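Local coordinates for alanine racemase (Enterococcus faecalis, PDB 3E6E), which belongs to the alanine racemase family, combining an N-terminal TIM-barrel-type domain with a C-terminal beta-rich domain in a two-chain assembly, at residues S87-D90 with L91-P95; V104-T108 with Q109-E113; Q156-K159 with E160-W163; E197-R200 with Y201-V204. The protein carries 1 engineered substitution. All blocks are in the same frame, centred on the assembly; numbering follows the deposited sequence.

In the fold
All four contacts lie in the N-terminal TIM-barrel-type domain, in series along the chain, and neighbours in the series touch. Interactions 1 and 2, centres about 10 Å apart, meet where Trp-111 NE1 lies 3.1 Å from Val-89 O, a probable hydrogen bond. Interactions 2 and 3 (centres about 12 Å apart) meet at Leu-112 O and Phe-161 CZ, 3.3 Å apart, and interactions 3 and 4 (about 15 Å) at Trp-163 O and Pro-199 CB, 3.1 Å apart. Interactions 1 and 2 also touch the second subunit. No contact residue is among those lining the pocket; in interactions 1, 2 and 4 the side chains of Val-89, Val-104 and Tyr-201 are about 13, 13 and 12 Å from a bound DCS, and His-203 hydrogen-bonds the pocket residue Arg-222.

Interaction 1: residues S87-D90 with L91-P95; sequences SVVD and LAYVP
Asp-90 grips the chain ahead of it twice, forming an Asx turn overlaid on a beta turn in the loop between strand 83-85 and helix 94-99 of the TIM-barrel-type domain. Its main-chain O accepts Tyr-93 N at 2.8 Å with a nearly straight N-H...O angle of 168°, which closes the 90-93 turn over the short 3-10 segment at Leu-91 and Ala-92. Its side chain adds the second bond: OD1 takes Ala-92 N at 3.1 Å, met on the anti side of the carboxylate and 27° out of its plane. With CG anti to the backbone N (chi1 -164°), the carboxylate is swung forward beside the carbonyl and over the start of the turn. The packing differs on the two flanks. The buried one holds Val-89, whose CG1 comes to the edge of the Tyr-93 ring and lies 4.3 Å from Tyr-93 CB; Leu-68 of helix 68-76 touches both residues. The other flank is the solvent side, where Asp-90 and Ala-92 are exposed and Ala-92 CB lies 3.3 Å from Asp-90 OD1. The Tyr-93 ring is also stacked with His-6 of the second subunit. Tyr-93 itself occupies the N-cap position of helix 94-99, and its ring runs back beside the aspartate, placing Tyr-93 CE1 3.9 Å from Asp-90 CB.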
loop_
_atom_site.group_PDB
_atom_site.type_symbol
_atom_site.label_atom_id
_atom_site.label_comp_id
_atom_site.label_asym_id
_atom_site.label_seq_id
_atom_site.Cartn_x
_atom_site.Cartn_y
_atom_site.Cartn_z
ATOM N N SER A 87 -20.993 -1.966 2.855
ATOM C CA SER A 87 -20.976 -1.463 4.226
ATOM C C SER A 87 -21.977 -0.337 4.398
ATOM O O SER A 87 -22.663 0.050 3.456
ATOM C CB SER A 87 -19.589 -0.960 4.639
ATOM O OG SER A 87 -19.572 -0.617 6.027
ATOM N N VAL A 88 -22.066 0.179 5.614
ATOM C CA VAL A 88 -22.977 1.267 5.871
ATOM C C VAL A 88 -22.441 2.476 5.106
ATOM O O VAL A 88 -21.244 2.560 4.835
ATOM C CB VAL A 88 -23.043 1.562 7.378
ATOM C CG1 VAL A 88 -23.438 0.306 8.117
ATOM C CG2 VAL A 88 -21.705 2.024 7.881
ATOM N N VAL A 89 -23.331 3.383 4.721
ATOM C CA VAL A 89 -22.935 4.588 4.011
ATOM C C VAL A 89 -23.528 5.719 4.803
ATOM O O VAL A 89 -24.718 5.727 5.086
ATOM C CB VAL A 89 -23.493 4.634 2.581
ATOM C CG1 VAL A 89 -23.221 5.988 1.971
ATOM C CG2 VAL A 89 -22.846 3.546 1.734
ATOM N N ASP A 90 -22.694 6.674 5.169
ATOM C CA ASP A 90 -23.132 7.807 5.958
ATOM C C ASP A 90 -24.370 8.515 5.413
ATOM O O ASP A 90 -24.390 8.983 4.270
ATOM C CB ASP A 90 -21.978 8.798 6.116
ATOM C CG ASP A 90 -22.227 9.787 7.226
ATOM O OD1 ASP A 90 -22.945 10.783 6.985
ATOM O OD2 ASP A 90 -21.727 9.546 8.350
ATOM N N LEU A 91 -25.395 8.588 6.263
ATOM C CA LEU A 91 -26.681 9.224 5.952
ATOM C C LEU A 91 -26.609 10.471 5.090
ATOM O O LEU A 91 -27.517 10.752 4.303
ATOM C CB LEU A 91 -27.417 9.574 7.246
ATOM C CG LEU A 91 -28.055 8.382 7.968
ATOM C CD1 LEU A 91 -28.570 8.814 9.343
ATOM C CD2 LEU A 91 -29.185 7.829 7.102
ATOM N N ALA A 92 -25.525 11.218 5.240
ATOM C CA ALA A 92 -25.346 12.444 4.488
ATOM C C ALA A 92 -25.281 12.252 2.967
ATOM O O ALA A 92 -25.460 13.217 2.223
ATOM C CB ALA A 92 -24.101 13.160 4.984
ATOM N N TYR A 93 -25.050 11.024 2.499
ATOM C CA TYR A 93 -24.948 10.781 1.057
ATOM C C TYR A 93 -26.109 10.006 0.430
ATOM O O TYR A 93 -25.985 9.478 -0.679
ATOM C CB TYR A 93 -23.630 10.062 0.743
ATOM C CG TYR A 93 -22.423 10.705 1.393
ATOM C CD1 TYR A 93 -21.654 10.005 2.328
ATOM C CD2 TYR A 93 -22.076 12.030 1.114
ATOM C CE1 TYR A 93 -20.570 10.610 2.971
ATOM C CE2 TYR A 93 -20.995 12.643 1.755
ATOM C CZ TYR A 93 -20.251 11.928 2.680
ATOM O OH TYR A 93 -19.204 12.530 3.327
ATOM N N VAL A 94 -27.238 9.947 1.130
ATOM C CA VAL A 94 -28.413 9.246 0.612
ATOM C C VAL A 94 -28.809 9.805 -0.761
ATOM O O VAL A 94 -29.148 9.044 -1.677
ATOM C CB VAL A 94 -29.611 9.372 1.574
ATOM C CG1 VAL A 94 -30.761 8.511 1.078
ATOM C CG2 VAL A 94 -29.204 8.944 2.959
ATOM N N PRO A 95 -28.772 11.143 -0.921
ATOM C CA PRO A 95 -29.132 11.739 -2.209
ATOM C C PRO A 95 -28.224 11.284 -3.347
ATOM O O PRO A 95 -28.663 11.192 -4.491
ATOM C CB PRO A 95 -29.064 13.250 -1.936
ATOM C CG PRO A 95 -28.158 13.369 -0.782
ATOM C CD PRO A 95 -28.530 12.194 0.083
#

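Interaction 2: residues V104-T108 with Q109-E113; sequences VTVAT and QEWLE
Val-106 and Leu-112 make the closest apolar contact between the strand and the helix, Val-106 CG2 lying 3.5 Å from Leu-112 CG with the two side chains crossing at about a right angle. The same methyl also meets the indole, 4.0 Å from Trp-111 CE3. One strand position on either side of Thr-105, the valines share that ring: Val-104 CG2 sits 3.9 Å from Trp-111 CH2. Both approach the indole obliquely. Trp-111 CG stands anti to the backbone N (chi1 -166°), which extends the six-membered ring back along the strand. This packing joins the first two elements of a beta-alpha-beta unit, strand 103-106, helix 109-117 and strand 129-132; the N-to-C directions of 104-106 and 109-113 differ by 129°, and their axes come within 9.5 Å. Thr-108 occupies the N-cap position, but its side chain makes no capping bond; Thr-108 OG1 instead packs 3.6 Å from Trp-111 CB. Further out, Val-89 O accepts a hydrogen bond from Trp-111 NE1, which would restrain the rotation of the indole. Val-104 and Val-106 are held in the sheet by backbone hydrogen bonds to His-130, while His-255 of the second subunit packs on Thr-108.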
loop_
_atom_site.group_PDB
_atom_site.type_symbol
_atom_site.label_atom_id
_atom_site.label_comp_id
_atom_site.label_asym_id
_atom_site.label_seq_id
_atom_site.Cartn_x
_atom_site.Cartn_y
_atom_site.Cartn_z
ATOM N N VAL A 104 -27.707 0.050 -1.195
ATOM C CA VAL A 104 -26.952 0.263 0.032
ATOM C C VAL A 104 -27.246 -0.785 1.090
ATOM O O VAL A 104 -28.326 -1.380 1.125
ATOM C CB VAL A 104 -27.264 1.637 0.661
ATOM C CG1 VAL A 104 -27.013 2.746 -0.349
ATOM C CG2 VAL A 104 -28.709 1.670 1.145
ATOM N N THR A 105 -26.273 -0.996 1.964
ATOM C CA THR A 105 -26.431 -1.946 3.047
ATOM C C THR A 105 -26.981 -1.162 4.218
ATOM O O THR A 105 -26.705 0.020 4.356
ATOM C CB THR A 105 -25.074 -2.574 3.425
ATOM O OG1 THR A 105 -24.538 -3.251 2.278
ATOM C CG2 THR A 105 -25.238 -3.565 4.574
ATOM N N VAL A 106 -27.785 -1.812 5.043
ATOM C CA VAL A 106 -28.357 -1.164 6.216
ATOM C C VAL A 106 -28.329 -2.174 7.354
ATOM O O VAL A 106 -28.842 -3.286 7.219
ATOM C CB VAL A 106 -29.813 -0.676 5.938
ATOM C CG1 VAL A 106 -30.572 -1.711 5.162
ATOM C CG2 VAL A 106 -30.523 -0.400 7.243
ATOM N N ALA A 107 -27.713 -1.792 8.468
ATOM C CA ALA A 107 -27.592 -2.699 9.600
ATOM C C ALA A 107 -28.222 -2.203 10.899
ATOM O O ALA A 107 -27.921 -2.719 11.976
ATOM C CB ALA A 107 -26.126 -3.021 9.827
ATOM N N THR A 108 -29.088 -1.204 10.806
ATOM C CA THR A 108 -29.761 -0.685 11.987
ATOM C C THR A 108 -31.092 -0.025 11.650
ATOM O O THR A 108 -31.306 0.449 10.539
ATOM C CB THR A 108 -28.884 0.330 12.740
ATOM O OG1 THR A 108 -28.234 1.193 11.797
ATOM C CG2 THR A 108 -27.854 -0.386 13.598
ATOM N N GLN A 109 -31.987 -0.003 12.629
ATOM C CA GLN A 109 -33.315 0.586 12.464
ATOM C C GLN A 109 -33.159 2.089 12.461
ATOM O O GLN A 109 -33.742 2.783 11.635
ATOM C CB GLN A 109 -34.224 0.156 13.626
ATOM C CG GLN A 109 -35.694 0.572 13.523
ATOM C CD GLN A 109 -36.398 -0.039 12.326
ATOM O OE1 GLN A 109 -36.397 -1.261 12.143
ATOM N NE2 GLN A 109 -37.005 0.813 11.501
ATOM N N GLU A 110 -32.353 2.584 13.391
ATOM C CA GLU A 110 -32.107 4.011 13.500
ATOM C C GLU A 110 -31.838 4.652 12.134
ATOM O O GLU A 110 -32.520 5.609 11.747
ATOM C CB GLU A 110 -30.937 4.271 14.467
ATOM C CG GLU A 110 -29.941 3.114 14.643
ATOM C CD GLU A 110 -30.380 2.060 15.671
ATOM O OE1 GLU A 110 -31.120 1.116 15.310
ATOM O OE2 GLU A 110 -29.979 2.177 16.851
ATOM N N TRP A 111 -30.863 4.105 11.403
ATOM C CA TRP A 111 -30.486 4.607 10.076
ATOM C C TRP A 111 -31.689 4.723 9.139
ATOM O O TRP A 111 -31.977 5.796 8.605
ATOM C CB TRP A 111 -29.445 3.676 9.427
ATOM C CG TRP A 111 -28.733 4.251 8.206
ATOM C CD1 TRP A 111 -27.588 5.000 8.203
ATOM C CD2 TRP A 111 -29.119 4.113 6.826
ATOM N NE1 TRP A 111 -27.238 5.333 6.914
ATOM C CE2 TRP A 111 -28.159 4.802 6.050
ATOM C CE3 TRP A 111 -30.179 3.474 6.174
ATOM C CZ2 TRP A 111 -28.226 4.871 4.652
ATOM C CZ3 TRP A 111 -30.245 3.542 4.778
ATOM C CH2 TRP A 111 -29.271 4.238 4.034
ATOM N N LEU A 112 -32.371 3.600 8.936
ATOM C CA LEU A 112 -33.541 3.532 8.065
ATOM C C LEU A 112 -34.561 4.653 8.286
ATOM O O LEU A 112 -34.922 5.368 7.352
ATOM C CB LEU A 112 -34.234 2.177 8.239
ATOM C CG LEU A 112 -33.705 0.995 7.433
ATOM C CD1 LEU A 112 -34.321 -0.297 7.943
ATOM C CD2 LEU A 112 -34.033 1.209 5.969
ATOM N N GLU A 113 -35.027 4.799 9.523
ATOM C CA GLU A 113 -36.009 5.829 9.833
ATOM C C GLU A 113 -35.419 7.219 9.649
ATOM O O GLU A 113 -36.147 8.209 9.527
ATOM C CB GLU A 113 -36.543 5.651 11.257
ATOM C CG GLU A 113 -35.541 5.838 12.366
ATOM C CD GLU A 113 -35.996 5.153 13.639
ATOM O OE1 GLU A 113 -35.398 5.401 14.712
ATOM O OE2 GLU A 113 -36.956 4.351 13.559
#

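Interaction 3: residues Q156-K159 with E160-W163; sequences QSHK and EFLW
Lys-159, with a positive phi of 81°, ends helix 145-158 and turns the chain so that Glu-160 and Phe-161 come back against His-158. The Phe-161 ring approaches the histidine's first side-chain carbon obliquely, His-158 CB lying 3.9 Å from Phe-161 CD2. On the polar flank, Lys-159 curls through bends at chi2, chi3 and chi4 and donates from NZ to His-158 O at 2.7 Å, from well above the carbonyl plane and not on a lone pair. Glu-160 OE2 also comes to 2.8 Å from His-158 O; two acceptors this close would be expected to repel, and the nearby lysine charge, with Lys-159 NZ 5.1 Å from Glu-160 OE2, may offset it. At the far end Gln-156 and Trp-163 lie side by side, pointing the same way: Trp-163 CE3 is 3.9 Å from Gln-156 CG, and Trp-163 CZ3 3.7 Å from Gln-156 NE2. Amide and ring planes are 84° apart, which rules out a flat stack. The loop leads on to strand 165-167 of the TIM-barrel-type domain, with Phe-161 fitting between Leu-116 of helix 109-117, Phe-154 and Val-155 of helix 145-158, and Val-129 of strand 129-132, while Trp-163 reaches Leu-131 of that strand.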
loop_
_atom_site.group_PDB
_atom_site.type_symbol
_atom_site.label_atom_id
_atom_site.label_comp_id
_atom_site.label_asym_id
_atom_site.label_seq_id
_atom_site.Cartn_x
_atom_site.Cartn_y
_atom_site.Cartn_z
ATOM N N GLN A 156 -40.726 -2.291 3.834
ATOM C CA GLN A 156 -41.822 -2.613 2.921
ATOM C C GLN A 156 -42.927 -1.583 3.077
ATOM O O GLN A 156 -43.796 -1.443 2.217
ATOM C CB GLN A 156 -42.417 -3.981 3.239
ATOM C CG GLN A 156 -41.508 -5.150 3.013
ATOM C CD GLN A 156 -42.215 -6.452 3.313
ATOM O OE1 GLN A 156 -42.703 -6.656 4.429
ATOM N NE2 GLN A 156 -42.286 -7.339 2.321
ATOM N N SER A 157 -42.885 -0.867 4.191
ATOM C CA SER A 157 -43.889 0.130 4.486
ATOM C C SER A 157 -43.798 1.429 3.712
ATOM O O SER A 157 -44.736 1.786 3.016
ATOM C CB SER A 157 -43.896 0.465 5.988
ATOM O OG SER A 157 -44.327 -0.631 6.774
ATOM N N HIS A 158 -42.673 2.125 3.837
ATOM C CA HIS A 158 -42.640 3.570 3.640
ATOM C C HIS A 158 -42.535 3.923 2.161
ATOM O O HIS A 158 -43.045 4.954 1.722
ATOM C CB HIS A 158 -41.473 4.189 4.414
ATOM C CG HIS A 158 -41.762 4.415 5.865
ATOM N ND1 HIS A 158 -42.576 5.434 6.312
ATOM C CD2 HIS A 158 -41.347 3.752 6.970
ATOM C CE1 HIS A 158 -42.648 5.391 7.631
ATOM N NE2 HIS A 158 -41.911 4.379 8.054
ATOM N N LYS A 159 -41.873 3.061 1.397
ATOM C CA LYS A 159 -42.135 2.945 -0.033
ATOM C C LYS A 159 -41.419 4.028 -0.833
ATOM O O LYS A 159 -41.543 4.092 -2.056
ATOM C CB LYS A 159 -43.617 3.188 -0.327
ATOM C CG LYS A 159 -43.874 4.252 -1.383
ATOM C CD LYS A 159 -44.089 5.617 -0.750
ATOM C CE LYS A 159 -45.453 5.707 -0.083
ATOM N NZ LYS A 159 -45.632 4.655 0.956
ATOM N N GLU A 160 -40.670 4.875 -0.135
ATOM C CA GLU A 160 -39.446 5.511 -0.609
ATOM C C GLU A 160 -38.297 4.510 -0.677
ATOM O O GLU A 160 -37.284 4.757 -1.331
ATOM C CB GLU A 160 -39.067 6.685 0.296
ATOM C CG GLU A 160 -39.996 7.882 0.179
ATOM C CD GLU A 160 -40.822 8.104 1.431
ATOM O OE1 GLU A 160 -41.007 9.275 1.824
ATOM O OE2 GLU A 160 -41.286 7.105 2.023
ATOM N N PHE A 161 -38.462 3.380 0.003
ATOM C CA PHE A 161 -37.464 2.322 -0.020
ATOM C C PHE A 161 -37.905 1.297 -1.062
ATOM O O PHE A 161 -38.916 1.480 -1.736
ATOM C CB PHE A 161 -37.392 1.630 1.348
ATOM C CG PHE A 161 -37.018 2.543 2.484
ATOM C CD1 PHE A 161 -35.737 3.081 2.574
ATOM C CD2 PHE A 161 -37.940 2.852 3.473
ATOM C CE1 PHE A 161 -35.383 3.909 3.629
ATOM C CE2 PHE A 161 -37.594 3.682 4.535
ATOM C CZ PHE A 161 -36.313 4.211 4.613
ATOM N N LEU A 162 -37.139 0.218 -1.185
ATOM C CA LEU A 162 -37.486 -0.870 -2.089
ATOM C C LEU A 162 -37.186 -2.228 -1.462
ATOM O O LEU A 162 -37.961 -3.173 -1.604
ATOM C CB LEU A 162 -36.735 -0.727 -3.415
ATOM C CG LEU A 162 -36.799 -1.924 -4.365
ATOM C CD1 LEU A 162 -38.241 -2.349 -4.597
ATOM C CD2 LEU A 162 -36.112 -1.602 -5.683
ATOM N N TRP A 163 -36.057 -2.315 -0.766
ATOM C CA TRP A 163 -35.591 -3.584 -0.219
ATOM C C TRP A 163 -35.222 -4.690 -1.201
ATOM O O TRP A 163 -35.972 -5.651 -1.379
ATOM C CB TRP A 163 -36.625 -4.164 0.748
ATOM C CG TRP A 163 -36.161 -5.404 1.447
ATOM C CD1 TRP A 163 -34.904 -5.662 1.915
ATOM C CD2 TRP A 163 -36.948 -6.558 1.763
ATOM N NE1 TRP A 163 -34.863 -6.905 2.500
ATOM C CE2 TRP A 163 -36.106 -7.476 2.421
ATOM C CE3 TRP A 163 -38.287 -6.911 1.557
ATOM C CZ2 TRP A 163 -36.554 -8.717 2.870
ATOM C CZ3 TRP A 163 -38.729 -8.143 2.004
ATOM C CH2 TRP A 163 -37.866 -9.030 2.652
#

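Interaction 4: residues E197-R200 with Y201-V204; sequences ELPR and YVHV
Arg-200 lays its aliphatic chain over one face of the Tyr-201 ring. The CH-pi geometry is direct: Arg-200 CG stands 4.1 Å from the centroid of the Tyr-201 ring and 11° off its normal, above the middle of the six carbons. The chain then follows the ring outward, bringing Arg-200 CD to 3.7 Å from Tyr-201 CE1. Arg-200 CG is anti to the backbone N (chi1 -168°), which carries the methylenes alongside the tyrosine, the two side chains pointing the same way. A bend at chi3 then turns the guanidinium, leaving its plane 39° from that of the ring and therefore not stacked flat on it. A second, looser apolar cluster gathers at Val-202, where Pro-199 CD lies 4.1 Å from Val-202 CG2, the side chains crossing at about a right angle. Leu-198 adds its CB at 4.3 Å from the same Val-202 CG2. Leu-192 of helix 179-193 touches both Leu-198 and Val-202. Beyond the arginine, the Tyr-201 ring meets Phe-36 edge-to-face, and His-203 is hydrogen-bonded through ND1 to NH1 of Arg-222, a residue of the ligand pocket. Tyr-201 and His-203 thus turn to the interior side and Val-202 to the surrounding helix, the alternation typical of a TIM-barrel strand, here 201-203, which runs parallel to its neighbour 165-167.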
loop_
_atom_site.group_PDB
_atom_site.type_symbol
_atom_site.label_atom_id
_atom_site.label_comp_id
_atom_site.label_asym_id
_atom_site.label_seq_id
_atom_site.Cartn_x
_atom_site.Cartn_y
_atom_site.Cartn_z
ATOM N N GLU A 197 -42.176 -13.487 3.401
ATOM C CA GLU A 197 -41.851 -12.847 2.125
ATOM C C GLU A 197 -40.329 -12.621 1.996
ATOM O O GLU A 197 -39.619 -12.519 2.998
ATOM C CB GLU A 197 -42.575 -11.507 2.020
ATOM C CG GLU A 197 -42.670 -10.953 0.621
ATOM C CD GLU A 197 -44.105 -10.868 0.133
ATOM O OE1 GLU A 197 -44.666 -11.918 -0.254
ATOM O OE2 GLU A 197 -44.674 -9.751 0.148
ATOM N N LEU A 198 -39.837 -12.537 0.762
ATOM C CA LEU A 198 -38.415 -12.320 0.509
ATOM C C LEU A 198 -38.249 -11.369 -0.667
ATOM O O LEU A 198 -39.139 -11.250 -1.504
ATOM C CB LEU A 198 -37.733 -13.643 0.191
ATOM C CG LEU A 198 -37.929 -14.716 1.256
ATOM C CD1 LEU A 198 -37.497 -16.066 0.720
ATOM C CD2 LEU A 198 -37.149 -14.338 2.495
ATOM N N PRO A 199 -37.100 -10.688 -0.759
ATOM C CA PRO A 199 -36.835 -9.742 -1.844
ATOM C C PRO A 199 -36.203 -10.380 -3.067
ATOM O O PRO A 199 -36.123 -11.597 -3.164
ATOM C CB PRO A 199 -35.927 -8.709 -1.188
ATOM C CG PRO A 199 -35.316 -9.441 0.029
ATOM C CD PRO A 199 -35.928 -10.818 0.111
ATOM N N ARG A 200 -35.753 -9.551 -4.001
ATOM C CA ARG A 200 -35.144 -10.042 -5.229
ATOM C C ARG A 200 -33.913 -10.871 -4.966
ATOM O O ARG A 200 -33.700 -11.894 -5.610
ATOM C CB ARG A 200 -34.759 -8.876 -6.136
ATOM C CG ARG A 200 -34.388 -9.286 -7.558
ATOM C CD ARG A 200 -33.981 -8.075 -8.395
ATOM N NE ARG A 200 -34.880 -6.932 -8.199
ATOM C CZ ARG A 200 -34.772 -5.764 -8.832
ATOM N NH1 ARG A 200 -33.801 -5.570 -9.722
ATOM N NH2 ARG A 200 -35.619 -4.777 -8.548
ATOM N N TYR A 201 -33.098 -10.427 -4.014
ATOM C CA TYR A 201 -31.848 -11.115 -3.679
ATOM C C TYR A 201 -31.750 -11.673 -2.259
ATOM O O TYR A 201 -32.064 -11.000 -1.281
ATOM C CB TYR A 201 -30.667 -10.172 -3.922
ATOM C CG TYR A 201 -30.540 -9.706 -5.348
ATOM C CD1 TYR A 201 -30.740 -8.370 -5.684
ATOM C CD2 TYR A 201 -30.188 -10.593 -6.359
ATOM C CE1 TYR A 201 -30.584 -7.922 -6.999
ATOM C CE2 TYR A 201 -30.029 -10.159 -7.676
ATOM C CZ TYR A 201 -30.224 -8.822 -7.990
ATOM O OH TYR A 201 -30.027 -8.382 -9.285
ATOM N N VAL A 202 -31.307 -12.917 -2.157
ATOM C CA VAL A 202 -31.140 -13.560 -0.869
ATOM C C VAL A 202 -29.762 -14.195 -0.980
ATOM O O VAL A 202 -29.602 -15.278 -1.544
ATOM C CB VAL A 202 -32.239 -14.612 -0.647
ATOM C CG1 VAL A 202 -32.202 -15.118 0.797
ATOM C CG2 VAL A 202 -33.588 -13.994 -0.966
ATOM N N HIS A 203 -28.761 -13.494 -0.452
ATOM C CA HIS A 203 -27.379 -13.945 -0.553
ATOM C C HIS A 203 -26.556 -14.061 0.714
ATOM O O HIS A 203 -26.620 -13.220 1.606
ATOM C CB HIS A 203 -26.645 -13.054 -1.549
ATOM C CG HIS A 203 -26.926 -11.592 -1.389
ATOM N ND1 HIS A 203 -26.105 -10.748 -0.672
ATOM C CD2 HIS A 203 -27.911 -10.814 -1.898
ATOM C CE1 HIS A 203 -26.569 -9.512 -0.752
ATOM N NE2 HIS A 203 -27.663 -9.524 -1.489
ATOM N N VAL A 204 -25.746 -15.115 0.760
ATOM C CA VAL A 204 -24.895 -15.396 1.909
ATOM C C VAL A 204 -23.517 -15.871 1.460
ATOM O O VAL A 204 -22.545 -15.749 2.198
ATOM C CB VAL A 204 -25.511 -16.520 2.775
ATOM C CG1 VAL A 204 -26.971 -16.225 3.044
ATOM C CG2 VAL A 204 -25.371 -17.863 2.067
#